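PDB 6DRU: glycosyl hydrolases family 31 family protein from Aspergillus niger, which hydrolyses xyloglucan oligosaccharides, releasing alpha-xylose from their non-reducing terminal glucose. Local coordinates for residues A[148-153]-A[180-185]; A[158-163]-A[633-638]; A[501-506]-A[614-619]. All coordinates share one frame; numbering follows the deposited sequence.

Three contacts gather where the N-terminal beta domain, the catalytic barrel and the C-terminal domain converge, their centres 11 to 12 Å apart. Interactions 1 and 2 are joined by one backbone pair and one side-chain-to-backbone pair: the separation of Ile-149 O and Lys-162 N is 2.8 Å, and that of Ile-149 N and Asn-161 OD1 is 3.1 Å, both probable hydrogen bonds. Interaction 3 meets interaction 1 where the rings of Tyr-150 and Tyr-618 stack, and interaction 2 where Ile-160 CG2 lies 3.8 Å from Leu-503 CB. In sequence it is nested within the loop that interaction 2 closes. All three lie away from the xylose pocket and from Asp-395 and Asp-487; a glycan on Asn-637 borders interaction 2.

Interaction 1 (A[148-153]-A[180-185]); sequences QIYGTG and VFMSNK
An edge strand pairs here with its neighbour in a mixed eight-stranded sheet: 149-151 runs antiparallel to 176-183, and Tyr-150 faces Met-182 as the hydrogen-bonded pair. Their backbones exchange two bonds, Tyr-150 N to Met-182 O at 2.9 Å and Met-182 N to Tyr-150 O at 2.8 Å. A third, from Thr-152 N to Val-180 O at 3.0 Å, carries the pairing to the corner at Thr-152 and Gly-153, where the chain turns out of the sheet; Gly-151, at positive phi (112°), leads into that corner.

At the other end Asn-184 closes the pair. Gln-148 N donates to Asn-184 OD1 at 3.1 Å from above the plane of that amide, and a weak return bond runs from Asn-184 N to Gln-148 O. The Asn-184 ND2 arm reaches over the aliphatic part of Gln-148, 3.3 Å from its CG, with the two amide planes 44° apart. Gln-148 NE2 itself goes on to Ser-629 O.

On the face that carries Tyr-150 and Met-182, the methionine packs on helix 228-239. Ile-149 CG2 and CD1 lean obliquely on the Phe-181 ring, CG2 lying 3.6 Å from Phe-181 CD1. Ser-183 OG accepts from Lys-185 N in an ST turn and is also hydrogen-bonded to Glu-147 OE1. This is antiparallel edge pairing, consistent with the beta-sandwich N-terminal domain of GH31 enzymes.

Interaction 2 (A[158-163]-A[633-638]); sequences HMINKK and SSNSNY. With NAG (2-acetamido-2-deoxy-beta-D-glucopyranose), chain E.
Asn-635 turns its amide into the loop 158-163, where OD1 accepts two successive backbone N-H groups. The straighter bond comes from Asn-161 N at 2.9 Å, in the carbonyl plane with 167° at the hydrogen; Ile-160 N, at 3.0 Å, adds a weak one. Met-159 wraps the same amide with its bent side chain: CB lies 3.4 Å from Asn-635 OD1, and CE curls back to 3.3 Å from Asn-635 ND2. A second amide exchanges the roles of side chain and backbone: a chi1 of 180° swings the Asn-161 amide away from its own N, and ND2 donates to Ser-633 O, 3.2 Å away and on a lone pair of that carbonyl.

In the next shell, Asn-161 OD1 takes Lys-163 N in an Asx turn and also Ile-149 N, which ties the loop to the edge strand 149-151. Asn-635 ends helix 628-633 in a Schellman motif at positive phi, and Ser-636 OG caps the following helix through Tyr-638 N. Farther along, Asn-637 ND2 is bonded covalently to C1 of an N-acetylglucosamine whose O6 sits over one face of the His-158 ring. Gln-641 OE1 binds both His-158 NE2 and Asn-637 ND2.

Within the two segments the crossing hydrogen bonds join only amide and peptide groups, so the junction probably depends on direction and fit rather than on ionisation.

Interaction 3 (A[501-506]-A[614-619]); sequences SGLSAA and MRPLYM
Leu-503 projects from helix 492-508 into the bend that Met-614, Arg-615 and Pro-616 make as the chain leaves strand 614-615. Its CD2 branch does the touching. That methyl lies 3.7 Å from Pro-616 N and 3.8 Å from Pro-616 CD, so it rests against the start of the proline ring, while the Leu-503 and Pro-616 side chains run past one another in opposite directions. Met-614 supplies the other wall: its CE is 3.9 Å from Leu-503 CD2. With CG set between the backbone N and carbonyl carbon (chi1 57°) and a bend at chi3, the methionine folds its methyl over the helix, where the absence of a side chain at Gly-502 lets CE settle 4.1 Å from Gly-502 C.

One turn on, a smaller bump is offered by Ala-506, whose CB abuts Met-614 O at 3.4 Å and reaches Pro-616 CD more loosely at 4.5 Å. Gly-502, Leu-503 and Ala-506 thus present a hollow, a long knob and a short knob along one side of the helix. The helix belongs to the GH31 TIM barrel, and the strand is an outermost member of the antiparallel sheet of the C-terminal domain, so the fit joins two domains. Tyr-643 of the neighbouring strand 643-645 touches both Leu-503 and Met-614, and Trp-513 also packs on Met-614.

Beside the apolar fit, a water donates to Leu-503 O at 2.8 Å and is bonded to Tyr-618 OH at 2.7 Å, lying in the plane of the ring at its edge. Tyr-618 also meets Tyr-228 edge-to-face. Arg-615 points away from the helix, into salt bridges with Asp-229 and Asp-620, with Met-619 CE over one face of its guanidinium.

Interaction 1 (A[148-153]-A[180-185])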
loop_
_atom_site.group_PDB
_atom_site.type_symbol
_atom_site.label_atom_id
_atom_site.label_comp_id
_atom_site.label_asym_id
_atom_site.label_seq_id
_atom_site.Cartn_x
_atom_site.Cartn_y
_atom_site.Cartn_z
ATOM N N GLN A 148 23.279 11.394 -27.386
ATOM C CA GLN A 148 23.597 9.978 -27.477
ATOM C C GLN A 148 23.976 9.456 -26.099
ATOM O O GLN A 148 24.733 10.102 -25.368
ATOM C CB GLN A 148 24.734 9.729 -28.474
ATOM C CG GLN A 148 24.394 10.114 -29.903
ATOM C CD GLN A 148 25.480 9.726 -30.885
ATOM O OE1 GLN A 148 26.215 8.762 -30.669
ATOM N NE2 GLN A 148 25.593 10.484 -31.968
ATOM N N ILE A 149 23.446 8.288 -25.749
ATOM C CA ILE A 149 23.637 7.691 -24.432
ATOM C C ILE A 149 24.366 6.367 -24.609
ATOM O O ILE A 149 23.902 5.494 -25.353
ATOM C CB ILE A 149 22.302 7.484 -23.702
ATOM C CG1 ILE A 149 21.530 8.804 -23.610
ATOM C CG2 ILE A 149 22.536 6.895 -22.325
ATOM C CD1 ILE A 149 22.301 9.918 -22.941
ATOM N N TYR A 150 25.497 6.217 -23.925
ATOM C CA TYR A 150 26.298 5.002 -23.968
ATOM C C TYR A 150 26.385 4.393 -22.577
ATOM O O TYR A 150 26.553 5.110 -21.586
ATOM C CB TYR A 150 27.712 5.282 -24.491
ATOM C CG TYR A 150 27.758 6.139 -25.734
ATOM C CD1 TYR A 150 26.943 5.861 -26.823
ATOM C CD2 TYR A 150 28.617 7.228 -25.819
ATOM C CE1 TYR A 150 26.982 6.644 -27.960
ATOM C CE2 TYR A 150 28.664 8.015 -26.952
ATOM C CZ TYR A 150 27.845 7.719 -28.021
ATOM O OH TYR A 150 27.890 8.503 -29.151
ATOM N N GLY A 151 26.289 3.066 -22.508
ATOM C CA GLY A 151 26.392 2.365 -21.242
ATOM C C GLY A 151 25.094 1.726 -20.798
ATOM O O GLY A 151 24.507 0.923 -21.530
ATOM N N THR A 152 24.646 2.077 -19.589
ATOM C CA THR A 152 23.400 1.595 -18.988
ATOM C C THR A 152 23.410 0.090 -18.714
ATOM O O THR A 152 22.349 -0.515 -18.530
ATOM C CB THR A 152 22.178 1.962 -19.844
ATOM O OG1 THR A 152 22.134 1.133 -21.013
ATOM C CG2 THR A 152 22.230 3.426 -20.265
ATOM N N GLY A 153 24.583 -0.531 -18.670
ATOM C CA GLY A 153 24.667 -1.958 -18.423
ATOM C C GLY A 153 24.636 -2.777 -19.700
ATOM O O GLY A 153 24.957 -2.308 -20.795
ATOM N N VAL A 180 24.618 3.813 -15.083
ATOM C CA VAL A 180 25.874 4.524 -15.296
ATOM C C VAL A 180 26.018 4.706 -16.800
ATOM O O VAL A 180 26.159 3.721 -17.534
ATOM C CB VAL A 180 27.082 3.769 -14.719
ATOM C CG1 VAL A 180 28.378 4.451 -15.129
ATOM C CG2 VAL A 180 26.980 3.676 -13.207
ATOM N N PHE A 181 25.975 5.953 -17.265
ATOM C CA PHE A 181 26.018 6.208 -18.696
ATOM C C PHE A 181 26.894 7.413 -19.000
ATOM O O PHE A 181 27.086 8.294 -18.157
ATOM C CB PHE A 181 24.610 6.425 -19.276
ATOM C CG PHE A 181 23.982 7.743 -18.905
ATOM C CD1 PHE A 181 24.119 8.851 -19.730
ATOM C CD2 PHE A 181 23.227 7.867 -17.752
ATOM C CE1 PHE A 181 23.533 10.060 -19.399
ATOM C CE2 PHE A 181 22.635 9.072 -17.420
ATOM C CZ PHE A 181 22.791 10.171 -18.244
ATOM N N MET A 182 27.427 7.433 -20.219
ATOM C CA MET A 182 28.136 8.579 -20.769
ATOM C C MET A 182 27.287 9.221 -21.856
ATOM O O MET A 182 26.584 8.529 -22.599
ATOM C CB MET A 182 29.490 8.177 -21.361
ATOM C CG MET A 182 30.463 7.551 -20.384
ATOM S SD MET A 182 32.044 7.200 -21.181
ATOM C CE MET A 182 31.512 6.226 -22.587
ATOM N N SER A 183 27.355 10.543 -21.944
ATOM C CA SER A 183 26.705 11.295 -23.004
ATOM C C SER A 183 27.761 11.913 -23.912
ATOM O O SER A 183 28.854 12.273 -23.464
ATOM C CB SER A 183 25.798 12.388 -22.433
ATOM O OG SER A 183 25.240 13.178 -23.467
ATOM N N ASN A 184 27.429 12.030 -25.198
ATOM C CA ASN A 184 28.351 12.659 -26.134
ATOM C C ASN A 184 28.471 14.164 -25.924
ATOM O O ASN A 184 29.340 14.787 -26.541
ATOM C CB ASN A 184 27.936 12.356 -27.576
ATOM C CG ASN A 184 26.525 12.806 -27.886
ATOM O OD1 ASN A 184 25.758 13.149 -26.988
ATOM N ND2 ASN A 184 26.174 12.805 -29.166
ATOM N N LYS A 185 27.635 14.759 -25.070
ATOM C CA LYS A 185 27.815 16.159 -24.707
ATOM C C LYS A 185 29.038 16.382 -23.828
ATOM O O LYS A 185 29.414 17.537 -23.602
ATOM C CB LYS A 185 26.572 16.690 -23.992
ATOM C CG LYS A 185 25.435 17.058 -24.924
ATOM C CD LYS A 185 24.378 17.876 -24.206
ATOM C CE LYS A 185 23.244 18.248 -25.145
ATOM N NZ LYS A 185 22.026 18.676 -24.406
#

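Interaction 2 (A[158-163]-A[633-638])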
loop_
_atom_site.group_PDB
_atom_site.type_symbol
_atom_site.label_atom_id
_atom_site.label_comp_id
_atom_site.label_asym_id
_atom_site.label_seq_id
_atom_site.Cartn_x
_atom_site.Cartn_y
_atom_site.Cartn_z
ATOM N N HIS A 158 21.286 -4.887 -29.648
ATOM C CA HIS A 158 22.019 -4.609 -30.885
ATOM C C HIS A 158 22.234 -3.110 -31.087
ATOM O O HIS A 158 22.272 -2.625 -32.220
ATOM C CB HIS A 158 21.311 -5.223 -32.097
ATOM C CG HIS A 158 22.234 -5.610 -33.210
ATOM N ND1 HIS A 158 21.907 -6.568 -34.146
ATOM C CD2 HIS A 158 23.473 -5.174 -33.536
ATOM C CE1 HIS A 158 22.905 -6.704 -35.001
ATOM N NE2 HIS A 158 23.867 -5.868 -34.654
ATOM N N MET A 159 22.372 -2.366 -29.987
ATOM C CA MET A 159 22.554 -0.923 -30.033
ATOM C C MET A 159 23.638 -0.501 -29.053
ATOM O O MET A 159 23.757 -1.070 -27.965
ATOM C CB MET A 159 21.257 -0.181 -29.679
ATOM C CG MET A 159 20.022 -0.664 -30.417
ATOM S SD MET A 159 18.507 0.069 -29.767
ATOM C CE MET A 159 18.700 1.752 -30.334
ATOM N N ILE A 160 24.432 0.492 -29.447
ATOM C CA ILE A 160 25.322 1.175 -28.518
ATOM C C ILE A 160 24.829 2.573 -28.169
ATOM O O ILE A 160 25.274 3.130 -27.153
ATOM C CB ILE A 160 26.770 1.236 -29.050
ATOM C CG1 ILE A 160 26.811 1.876 -30.437
ATOM C CG2 ILE A 160 27.403 -0.149 -29.052
ATOM C CD1 ILE A 160 28.212 2.139 -30.933
ATOM N N ASN A 161 23.944 3.159 -28.972
ATOM C CA ASN A 161 23.276 4.411 -28.636
ATOM C C ASN A 161 21.928 4.068 -28.014
ATOM O O ASN A 161 21.016 3.604 -28.707
ATOM C CB ASN A 161 23.104 5.291 -29.872
ATOM C CG ASN A 161 22.403 6.602 -29.565
ATOM O OD1 ASN A 161 22.356 7.041 -28.415
ATOM N ND2 ASN A 161 21.854 7.233 -30.595
ATOM N N LYS A 162 21.803 4.295 -26.708
ATOM C CA LYS A 162 20.602 3.937 -25.968
ATOM C C LYS A 162 19.556 5.047 -25.959
ATOM O O LYS A 162 18.544 4.917 -25.263
ATOM C CB LYS A 162 20.966 3.549 -24.533
ATOM C CG LYS A 162 21.958 2.397 -24.434
ATOM C CD LYS A 162 21.382 1.109 -25.012
ATOM C CE LYS A 162 22.442 0.020 -25.123
ATOM N NZ LYS A 162 22.622 -0.739 -23.854
ATOM N N LYS A 163 19.775 6.125 -26.710
ATOM C CA LYS A 163 18.802 7.208 -26.766
ATOM C C LYS A 163 17.472 6.704 -27.313
ATOM O O LYS A 163 17.430 5.900 -28.248
ATOM C CB LYS A 163 19.334 8.347 -27.636
ATOM C CG LYS A 163 18.380 9.520 -27.803
ATOM C CD LYS A 163 18.626 10.579 -26.745
ATOM C CE LYS A 163 17.652 11.735 -26.882
ATOM N NZ LYS A 163 17.735 12.668 -25.724
ATOM N N SER A 633 24.961 7.151 -33.807
ATOM C CA SER A 633 23.587 7.554 -33.520
ATOM C C SER A 633 22.588 6.646 -34.223
ATOM O O SER A 633 21.535 6.316 -33.664
ATOM C CB SER A 633 23.361 9.009 -33.929
ATOM O OG SER A 633 22.999 9.103 -35.294
ATOM N N SER A 634 22.902 6.224 -35.446
ATOM C CA SER A 634 22.028 5.347 -36.212
ATOM C C SER A 634 22.229 3.877 -35.876
ATOM O O SER A 634 21.527 3.029 -36.440
ATOM C CB SER A 634 22.248 5.564 -37.711
ATOM O OG SER A 634 23.593 5.295 -38.067
ATOM N N ASN A 635 23.157 3.563 -34.974
ATOM C CA ASN A 635 23.479 2.187 -34.605
ATOM C C ASN A 635 23.815 1.355 -35.841
ATOM O O ASN A 635 23.288 0.261 -36.054
ATOM C CB ASN A 635 22.340 1.559 -33.799
ATOM C CG ASN A 635 22.135 2.239 -32.455
ATOM O OD1 ASN A 635 22.961 2.118 -31.548
ATOM N ND2 ASN A 635 21.033 2.971 -32.328
ATOM N N SER A 636 24.701 1.901 -36.672
ATOM C CA SER A 636 25.181 1.187 -37.846
ATOM C C SER A 636 25.969 -0.052 -37.434
ATOM O O SER A 636 26.592 -0.095 -36.370
ATOM C CB SER A 636 26.055 2.104 -38.703
ATOM O OG SER A 636 26.785 1.368 -39.669
ATOM N N ASN A 637 25.933 -1.075 -38.294
ATOM C CA ASN A 637 26.686 -2.297 -38.029
ATOM C C ASN A 637 28.182 -2.039 -37.919
ATOM O O ASN A 637 28.894 -2.843 -37.307
ATOM C CB ASN A 637 26.422 -3.338 -39.121
ATOM C CG ASN A 637 24.957 -3.732 -39.219
ATOM O OD1 ASN A 637 24.146 -3.008 -39.795
ATOM N ND2 ASN A 637 24.614 -4.890 -38.662
ATOM N N TYR A 638 28.676 -0.937 -38.491
ATOM C CA TYR A 638 30.096 -0.615 -38.400
ATOM C C TYR A 638 30.504 -0.168 -37.003
ATOM O O TYR A 638 31.694 -0.226 -36.675
ATOM C CB TYR A 638 30.458 0.466 -39.418
ATOM C CG TYR A 638 30.306 0.019 -40.853
ATOM C CD1 TYR A 638 30.771 -1.222 -41.265
ATOM C CD2 TYR A 638 29.691 0.834 -41.793
ATOM C CE1 TYR A 638 30.631 -1.637 -42.577
ATOM C CE2 TYR A 638 29.546 0.428 -43.104
ATOM C CZ TYR A 638 30.018 -0.808 -43.492
ATOM O OH TYR A 638 29.873 -1.213 -44.799
HETATM C C1 NAG E . 23.243 -5.383 -38.877
HETATM C C2 NAG E . 23.035 -6.869 -39.095
HETATM C C3 NAG E . 21.607 -7.228 -39.272
HETATM C C4 NAG E . 20.767 -6.620 -38.173
HETATM C C5 NAG E . 21.010 -5.130 -38.130
HETATM C C6 NAG E . 20.164 -4.504 -37.040
HETATM C C7 NAG E . 24.859 -8.185 -40.093
HETATM C C8 NAG E . 25.646 -8.626 -41.307
HETATM N N2 NAG E . 23.773 -7.283 -40.236
HETATM O O3 NAG E . 21.482 -8.631 -39.292
HETATM O O4 NAG E . 19.403 -6.872 -38.415
HETATM O O5 NAG E . 22.377 -4.909 -37.874
HETATM O O6 NAG E . 20.986 -3.796 -36.140
HETATM O O7 NAG E . 25.161 -8.603 -38.993
#

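Interaction 3 (A[501-506]-A[614-619])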
loop_
_atom_site.group_PDB
_atom_site.type_symbol
_atom_site.label_atom_id
_atom_site.label_comp_id
_atom_site.label_asym_id
_atom_site.label_seq_id
_atom_site.Cartn_x
_atom_site.Cartn_y
_atom_site.Cartn_z
ATOM N N SER A 501 26.477 -5.564 -26.802
ATOM C CA SER A 501 26.302 -5.723 -25.361
ATOM C C SER A 501 27.618 -5.519 -24.619
ATOM O O SER A 501 27.653 -4.856 -23.575
ATOM C CB SER A 501 25.713 -7.099 -25.050
ATOM O OG SER A 501 25.335 -7.201 -23.687
ATOM N N GLY A 502 28.709 -6.087 -25.137
ATOM C CA GLY A 502 30.002 -5.891 -24.507
ATOM C C GLY A 502 30.518 -4.472 -24.632
ATOM O O GLY A 502 31.276 -4.006 -23.777
ATOM N N LEU A 503 30.127 -3.770 -25.698
ATOM C CA LEU A 503 30.521 -2.372 -25.838
ATOM C C LEU A 503 29.756 -1.486 -24.863
ATOM O O LEU A 503 30.304 -0.507 -24.344
ATOM C CB LEU A 503 30.307 -1.908 -27.278
ATOM C CG LEU A 503 31.144 -2.669 -28.308
ATOM C CD1 LEU A 503 30.812 -2.224 -29.724
ATOM C CD2 LEU A 503 32.624 -2.492 -28.007
ATOM N N SER A 504 28.489 -1.814 -24.602
ATOM C CA SER A 504 27.732 -1.075 -23.597
ATOM C C SER A 504 28.291 -1.316 -22.200
ATOM O O SER A 504 28.322 -0.399 -21.371
ATOM C CB SER A 504 26.255 -1.469 -23.658
ATOM O OG SER A 504 25.678 -1.111 -24.901
ATOM N N ALA A 505 28.736 -2.544 -21.924
ATOM C CA ALA A 505 29.348 -2.839 -20.632
ATOM C C ALA A 505 30.624 -2.033 -20.428
ATOM O O ALA A 505 30.932 -1.617 -19.304
ATOM C CB ALA A 505 29.632 -4.337 -20.517
ATOM N N ALA A 506 31.383 -1.807 -21.502
ATOM C CA ALA A 506 32.605 -1.019 -21.386
ATOM C C ALA A 506 32.296 0.416 -20.977
ATOM O O ALA A 506 33.018 1.007 -20.165
ATOM C CB ALA A 506 33.380 -1.054 -22.702
ATOM N N MET A 614 37.950 -3.552 -24.446
ATOM C CA MET A 614 37.295 -3.538 -25.747
ATOM C C MET A 614 36.545 -2.221 -25.893
ATOM O O MET A 614 35.761 -1.839 -25.018
ATOM C CB MET A 614 36.372 -4.746 -25.940
ATOM C CG MET A 614 35.268 -4.938 -24.926
ATOM S SD MET A 614 34.373 -6.473 -25.268
ATOM C CE MET A 614 33.615 -6.098 -26.847
ATOM N N ARG A 615 36.803 -1.525 -26.997
ATOM C CA ARG A 615 36.537 -0.097 -27.102
ATOM C C ARG A 615 35.600 0.201 -28.261
ATOM O O ARG A 615 35.949 -0.078 -29.421
ATOM C CB ARG A 615 37.856 0.662 -27.276
ATOM C CG ARG A 615 38.861 0.399 -26.165
ATOM C CD ARG A 615 40.230 0.985 -26.475
ATOM N NE ARG A 615 40.203 2.440 -26.588
ATOM C CZ ARG A 615 40.166 3.272 -25.553
ATOM N NH1 ARG A 615 40.148 2.795 -24.316
ATOM N NH2 ARG A 615 40.144 4.582 -25.755
ATOM N N PRO A 616 34.417 0.759 -28.010
ATOM C CA PRO A 616 33.589 1.248 -29.115
ATOM C C PRO A 616 34.307 2.353 -29.874
ATOM O O PRO A 616 35.147 3.070 -29.326
ATOM C CB PRO A 616 32.328 1.767 -28.414
ATOM C CG PRO A 616 32.734 1.977 -26.989
ATOM C CD PRO A 616 33.758 0.928 -26.705
ATOM N N LEU A 617 33.960 2.486 -31.156
ATOM C CA LEU A 617 34.737 3.327 -32.062
ATOM C C LEU A 617 34.686 4.807 -31.703
ATOM O O LEU A 617 35.584 5.553 -32.105
ATOM C CB LEU A 617 34.261 3.132 -33.503
ATOM C CG LEU A 617 34.480 1.735 -34.087
ATOM C CD1 LEU A 617 34.053 1.685 -35.546
ATOM C CD2 LEU A 617 35.934 1.310 -33.933
ATOM N N TYR A 618 33.672 5.254 -30.958
ATOM C CA TYR A 618 33.600 6.670 -30.619
ATOM C C TYR A 618 34.670 7.082 -29.617
ATOM O O TYR A 618 34.992 8.271 -29.527
ATOM C CB TYR A 618 32.210 7.029 -30.080
ATOM C CG TYR A 618 31.774 6.265 -28.845
ATOM C CD1 TYR A 618 32.270 6.591 -27.587
ATOM C CD2 TYR A 618 30.847 5.235 -28.934
ATOM C CE1 TYR A 618 31.870 5.903 -26.459
ATOM C CE2 TYR A 618 30.437 4.544 -27.808
ATOM C CZ TYR A 618 30.954 4.881 -26.575
ATOM O OH TYR A 618 30.555 4.196 -25.450
ATOM N N MET A 619 35.236 6.132 -28.872
ATOM C CA MET A 619 36.210 6.496 -27.849
ATOM C C MET A 619 37.556 6.874 -28.449
ATOM O O MET A 619 38.318 7.624 -27.828
ATOM C CB MET A 619 36.380 5.350 -26.854
ATOM C CG MET A 619 35.214 5.200 -25.898
ATOM S SD MET A 619 35.686 4.353 -24.383
ATOM C CE MET A 619 36.299 2.839 -25.076
HETATM O O HOH W 1 29.167 1.859 -25.326
#